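Local coordinates for protein metallo-beta-lactamase FIM-1 (Pseudomonas aeruginosa, PDB 6V3Q) that probably hydrolyses beta-lactam antibiotics to substituted beta-amino acids as a zinc-dependent class B enzyme of the periplasm, at residues A102-A110 / H145-G153. Numbering follows the deposited sequence.
Sequences AAADSNRMA and HTRDNIVVG. With ZN (zinc ion), chain C.
Asp148 reaches into the side of helix 104-108 and meets Ser106, whose hydroxyl donates to the carboxylate; Ser106 OG and Asp148 OD2 are modelled 2.4 Å apart, a hydrogen bond so short that its exact length is doubtful. Met109 lies against the other oxygen, its SD 3.5 Å from Asp148 OD1, while its bend at chi3 (64°) carries CE to the Arg147 guanidinium. On the outer side Asp105, with CG swung away from its own N (chi1 -160°), offers its carboxylate to Arg147: Arg147 NH1 sits before both oxygens, 2.7 Å from Asp105 OD2 and 2.8 Å from Asp105 OD1, and the salt bridge's hydrogen bond to OD2 is weak, bent to 123°. Arg108 NH2 takes Asp105 OD1 from above the carboxylate plane at 2.9 Å, so one aspartate sits between two arginines and should offset their mutual repulsion. At the helix N-cap, Ala103 CB rests on Ile150 CG2 at 4.1 Å. In the alpha-beta/beta-alpha sandwich of metallo-beta-lactamases, this contact ties the helix after strand 99-102 of one sheet to the loop entering strand 151-154 of the other. The same loop carries His145, whose NE2 binds the zinc ion together with His81 and His83. Further out, Thr146 OG1 donates to Asp148 OD1 (2.8 Å), and Ala82 N, between those two histidines, to Asp148 OD2.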
loop_
_atom_site.group_PDB
_atom_site.type_symbol
_atom_site.label_atom_id
_atom_site.label_comp_id
_atom_site.label_asym_id
_atom_site.label_seq_id
_atom_site.Cartn_x
_atom_site.Cartn_y
_atom_site.Cartn_z
ATOM N N ALA A 102 12.651 -9.488 24.041
ATOM C CA ALA A 102 13.272 -9.128 22.774
ATOM C C ALA A 102 14.770 -9.342 22.900
ATOM O O ALA A 102 15.307 -9.467 24.005
ATOM C CB ALA A 102 12.963 -7.681 22.376
ATOM N N ALA A 103 15.439 -9.394 21.750
ATOM C CA ALA A 103 16.892 -9.476 21.741
ATOM C C ALA A 103 17.482 -8.260 22.440
ATOM O O ALA A 103 16.914 -7.166 22.392
ATOM C CB ALA A 103 17.412 -9.563 20.305
ATOM N N ALA A 104 18.617 -8.463 23.118
ATOM C CA ALA A 104 19.245 -7.364 23.847
ATOM C C ALA A 104 19.509 -6.182 22.928
ATOM O O ALA A 104 19.295 -5.024 23.308
ATOM C CB ALA A 104 20.543 -7.837 24.503
ATOM N N ASP A 105 19.939 -6.461 21.697
ATOM C CA ASP A 105 20.175 -5.397 20.731
ATOM C C ASP A 105 18.878 -4.697 20.343
ATOM O O ASP A 105 18.871 -3.483 20.108
ATOM C CB ASP A 105 20.864 -5.963 19.493
ATOM C CG ASP A 105 21.557 -4.893 18.683
ATOM O OD1 ASP A 105 21.770 -3.787 19.225
ATOM O OD2 ASP A 105 21.891 -5.157 17.509
ATOM N N SER A 106 17.771 -5.440 20.268
ATOM C CA SER A 106 16.494 -4.822 19.920
ATOM C C SER A 106 16.022 -3.880 21.018
ATOM O O SER A 106 15.420 -2.837 20.736
ATOM C CB SER A 106 15.445 -5.899 19.650
ATOM O OG SER A 106 15.768 -6.656 18.496
ATOM N N ASN A 107 16.288 -4.229 22.277
ATOM C CA ASN A 107 15.875 -3.377 23.385
ATOM C C ASN A 107 16.745 -2.133 23.498
ATOM O O ASN A 107 16.277 -1.094 23.979
ATOM C CB ASN A 107 15.908 -4.164 24.694
ATOM C CG ASN A 107 14.723 -5.092 24.838
ATOM O OD1 ASN A 107 13.678 -4.868 24.232
ATOM N ND2 ASN A 107 14.876 -6.139 25.643
ATOM N N ARG A 108 18.001 -2.212 23.057
ATOM C CA ARG A 108 18.895 -1.065 23.157
ATOM C C ARG A 108 18.573 0.000 22.114
ATOM O O ARG A 108 18.670 1.200 22.398
ATOM C CB ARG A 108 20.347 -1.520 23.018
ATOM C CG ARG A 108 20.863 -2.343 24.189
ATOM C CD ARG A 108 22.354 -2.564 24.050
ATOM N NE ARG A 108 22.681 -3.168 22.763
ATOM C CZ ARG A 108 23.877 -3.108 22.188
ATOM N NH1 ARG A 108 24.874 -2.462 22.780
ATOM N NH2 ARG A 108 24.079 -3.689 21.014
ATOM N N MET A 109 18.186 -0.410 20.908
ATOM C CA MET A 109 17.942 0.519 19.812
ATOM C C MET A 109 16.469 0.862 19.627
ATOM O O MET A 109 16.126 1.564 18.672
ATOM C CB MET A 109 18.506 -0.047 18.504
ATOM C CG MET A 109 17.749 -1.248 17.964
ATOM S SD MET A 109 18.384 -1.798 16.363
ATOM C CE MET A 109 20.039 -2.302 16.806
ATOM N N ALA A 110 15.595 0.391 20.512
ATOM C CA ALA A 110 14.176 0.726 20.439
ATOM C C ALA A 110 13.920 2.187 20.815
ATOM O O ALA A 110 13.116 2.850 20.146
ATOM C CB ALA A 110 13.350 -0.215 21.324
ATOM N N HIS A 145 18.209 -8.384 7.759
ATOM C CA HIS A 145 17.370 -7.219 7.494
ATOM C C HIS A 145 17.725 -6.074 8.433
ATOM O O HIS A 145 17.777 -4.908 8.016
ATOM C CB HIS A 145 15.894 -7.593 7.622
ATOM C CG HIS A 145 14.981 -6.415 7.765
ATOM N ND1 HIS A 145 14.624 -5.614 6.702
ATOM C CD2 HIS A 145 14.360 -5.898 8.851
ATOM C CE1 HIS A 145 13.817 -4.656 7.125
ATOM N NE2 HIS A 145 13.640 -4.808 8.425
ATOM N N THR A 146 17.972 -6.387 9.704
ATOM C CA THR A 146 18.573 -5.465 10.652
ATOM C C THR A 146 19.670 -6.210 11.402
ATOM O O THR A 146 19.829 -7.426 11.268
ATOM C CB THR A 146 17.544 -4.895 11.636
ATOM O OG1 THR A 146 16.939 -5.964 12.370
ATOM C CG2 THR A 146 16.463 -4.110 10.902
ATOM N N ARG A 147 20.434 -5.464 12.203
ATOM C CA ARG A 147 21.491 -6.085 12.995
ATOM C C ARG A 147 20.920 -6.999 14.070
ATOM O O ARG A 147 21.588 -7.946 14.501
ATOM C CB ARG A 147 22.367 -5.006 13.639
ATOM C CG ARG A 147 23.781 -5.460 13.962
ATOM C CD ARG A 147 24.442 -4.612 15.047
ATOM N NE ARG A 147 24.218 -3.178 14.881
ATOM C CZ ARG A 147 23.648 -2.402 15.799
ATOM N NH1 ARG A 147 23.254 -2.918 16.955
ATOM N NH2 ARG A 147 23.482 -1.107 15.568
ATOM N N ASP A 148 19.685 -6.750 14.499
ATOM C CA ASP A 148 19.128 -7.387 15.682
ATOM C C ASP A 148 18.043 -8.410 15.385
ATOM O O ASP A 148 17.469 -8.963 16.329
ATOM C CB ASP A 148 18.557 -6.324 16.624
ATOM C CG ASP A 148 17.478 -5.487 15.963
ATOM O OD1 ASP A 148 17.736 -4.948 14.869
ATOM O OD2 ASP A 148 16.370 -5.382 16.525
ATOM N N ASN A 149 17.739 -8.681 14.117
ATOM C CA ASN A 149 16.595 -9.526 13.799
ATOM C C ASN A 149 16.798 -10.948 14.309
ATOM O O ASN A 149 17.896 -11.506 14.231
ATOM C CB ASN A 149 16.313 -9.543 12.290
ATOM C CG ASN A 149 17.533 -9.901 11.446
ATOM O OD1 ASN A 149 17.565 -9.605 10.251
ATOM N ND2 ASN A 149 18.527 -10.543 12.049
ATOM N N ILE A 150 15.725 -11.525 14.846
ATOM C CA ILE A 150 15.689 -12.914 15.276
ATOM C C ILE A 150 14.470 -13.568 14.634
ATOM O O ILE A 150 13.583 -12.896 14.108
ATOM C CB ILE A 150 15.636 -13.053 16.813
ATOM C CG1 ILE A 150 14.376 -12.382 17.360
ATOM C CG2 ILE A 150 16.881 -12.449 17.454
ATOM C CD1 ILE A 150 14.190 -12.551 18.847
ATOM N N VAL A 151 14.432 -14.900 14.681
ATOM C CA VAL A 151 13.324 -15.660 14.120
ATOM C C VAL A 151 12.728 -16.555 15.199
ATOM O O VAL A 151 13.341 -16.818 16.236
ATOM C CB VAL A 151 13.748 -16.498 12.897
ATOM C CG1 VAL A 151 14.422 -15.615 11.854
ATOM C CG2 VAL A 151 14.661 -17.641 13.327
ATOM N N VAL A 152 11.508 -17.022 14.938
ATOM C CA VAL A 152 10.795 -17.929 15.831
ATOM C C VAL A 152 10.382 -19.154 15.030
ATOM O O VAL A 152 9.776 -19.025 13.962
ATOM C CB VAL A 152 9.560 -17.262 16.469
ATOM C CG1 VAL A 152 8.728 -18.287 17.225
ATOM C CG2 VAL A 152 9.983 -16.130 17.388
ATOM N N GLY A 153 10.711 -20.334 15.542
ATOM C CA GLY A 153 10.337 -21.587 14.916
ATOM C C GLY A 153 9.369 -22.364 15.786
ATOM O O GLY A 153 9.397 -22.261 17.014
HETATM ZN ZN ZN C . 12.055 -3.918 9.769
#